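Side-chain contact in replicative DNA helicase (Mycobacterium chimaera, PDB 6RIY), which is represented here by its intein, a protein-splicing domain that probably excises itself and joins the flanking host sequences: residues C48-F53 with V58-A63. Sequence-based numbering, arbitrary orientation.
Sequences CYEVEF and VIVADA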
# COMPACT_ATOMS: atom_id res chain seq x y z
N CYS A 48 4.06 1.86 13.26
CA CYS A 48 3.05 1.96 12.21
C CYS A 48 2.49 3.36 12.09
O CYS A 48 2.38 4.10 13.08
CB CYS A 48 1.89 1.01 12.48
SG CYS A 48 2.35 -0.71 12.25
N TYR A 49 2.06 3.69 10.88
CA TYR A 49 1.42 4.95 10.57
C TYR A 49 0.05 4.71 9.95
O TYR A 49 -0.12 3.80 9.14
CB TYR A 49 2.27 5.77 9.59
CG TYR A 49 3.37 6.54 10.26
CD1 TYR A 49 4.44 5.88 10.86
CD2 TYR A 49 3.33 7.92 10.32
CE1 TYR A 49 5.44 6.60 11.49
CE2 TYR A 49 4.33 8.64 10.94
CZ TYR A 49 5.38 7.97 11.52
OH TYR A 49 6.38 8.68 12.14
N GLU A 50 -0.91 5.55 10.31
CA GLU A 50 -2.21 5.57 9.66
C GLU A 50 -2.20 6.65 8.58
O GLU A 50 -2.07 7.84 8.89
CB GLU A 50 -3.30 5.83 10.70
CG GLU A 50 -4.71 5.84 10.18
CD GLU A 50 -5.71 5.77 11.31
OE1 GLU A 50 -5.80 4.71 11.96
OE2 GLU A 50 -6.41 6.77 11.56
N VAL A 51 -2.33 6.24 7.32
CA VAL A 51 -2.31 7.16 6.19
C VAL A 51 -3.72 7.29 5.65
O VAL A 51 -4.34 6.30 5.25
CB VAL A 51 -1.35 6.69 5.09
CG1 VAL A 51 -1.18 7.78 4.03
CG2 VAL A 51 -0.01 6.27 5.69
N GLU A 52 -4.23 8.52 5.65
CA GLU A 52 -5.59 8.83 5.22
C GLU A 52 -5.53 9.58 3.90
O GLU A 52 -4.80 10.58 3.78
CB GLU A 52 -6.32 9.65 6.28
CG GLU A 52 -7.75 9.97 5.96
CD GLU A 52 -8.39 10.85 7.02
OE1 GLU A 52 -9.49 10.51 7.48
OE2 GLU A 52 -7.78 11.88 7.39
N PHE A 53 -6.30 9.12 2.92
CA PHE A 53 -6.31 9.73 1.60
C PHE A 53 -7.58 10.53 1.38
O PHE A 53 -8.55 10.41 2.12
CB PHE A 53 -6.14 8.66 0.53
CG PHE A 53 -4.84 7.92 0.65
CD1 PHE A 53 -3.69 8.43 0.09
CD2 PHE A 53 -4.79 6.74 1.35
CE1 PHE A 53 -2.48 7.75 0.20
CE2 PHE A 53 -3.58 6.05 1.49
CZ PHE A 53 -2.42 6.57 0.90
N VAL A 58 -8.23 4.69 4.24
CA VAL A 58 -7.29 4.75 5.35
C VAL A 58 -6.51 3.43 5.36
O VAL A 58 -7.11 2.36 5.45
CB VAL A 58 -8.00 4.97 6.69
CG1 VAL A 58 -7.02 4.77 7.85
CG2 VAL A 58 -8.62 6.36 6.73
N ILE A 59 -5.19 3.53 5.27
CA ILE A 59 -4.31 2.36 5.28
C ILE A 59 -3.32 2.52 6.42
O ILE A 59 -2.71 3.58 6.58
CB ILE A 59 -3.57 2.21 3.94
CG1 ILE A 59 -4.56 1.96 2.81
CG2 ILE A 59 -2.54 1.05 4.02
CD1 ILE A 59 -3.91 2.00 1.46
N VAL A 60 -3.15 1.46 7.21
CA VAL A 60 -2.13 1.42 8.25
C VAL A 60 -0.93 0.67 7.70
O VAL A 60 -1.06 -0.44 7.18
CB VAL A 60 -2.68 0.77 9.52
CG1 VAL A 60 -1.58 0.54 10.53
CG2 VAL A 60 -3.78 1.66 10.10
N ALA A 61 0.23 1.31 7.78
CA ALA A 61 1.43 0.77 7.16
C ALA A 61 2.60 1.03 8.08
O ALA A 61 2.56 1.94 8.92
CB ALA A 61 1.69 1.40 5.78
N ASP A 62 3.66 0.25 7.92
CA ASP A 62 4.80 0.52 8.77
C ASP A 62 5.47 1.83 8.33
O ASP A 62 5.21 2.37 7.25
CB ASP A 62 5.77 -0.66 8.80
CG ASP A 62 6.68 -0.71 7.61
OD1 ASP A 62 6.24 -0.36 6.50
OD2 ASP A 62 7.84 -1.13 7.80
N ALA A 63 6.29 2.36 9.23
CA ALA A 63 6.83 3.70 9.02
C ALA A 63 7.64 3.80 7.74
O ALA A 63 7.70 4.87 7.13
CB ALA A 63 7.69 4.10 10.22
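The carbonyl O of Ala61 meets two donors of the facing strand: Tyr49 N carries the bond, a nearly straight hydrogen bond of 2.7 Å, and Cys48 CA adds a weaker, bent C-H...O contact at 3.3 Å. The pairing recurs at Tyr49 O and Val51 O; Tyr49 O, for instance, takes Ala61 N at 2.9 Å and Val60 CA at 3.2 Å. In this antiparallel hairpin the hydrogen-bonded pairs Tyr49-Ala61 and Val51-Ile59 exchange two bonds each.

Side chains then sort by face. Val58 splits its branches between two glutamates: CG1 meets Glu50 CG at 3.5 Å, while CG2 lies 3.8 Å from Glu52 CG. Both glutamates place CG anti to the backbone N (chi1 -178° in each), which lays their methylenes against the valine. Val60 CG1 reaches Cys48 CB from the same side.

On the Tyr49 and Val51 face, Ala63 CB approaches Tyr49 CE1 obliquely at 3.6 Å, and Ile59 CD1 meets Phe53 CE2 at 4.1 Å. Trp67 touches both Ile59 and Phe53, extending this apolar layer of the Hedgehog/intein fold. Backbone bonds thus fix the register, while the glutamates meet the valines mainly through aliphatic stems, the Glu50 carboxylate lying alongside Val58 and Val60 without an interstrand salt bridge.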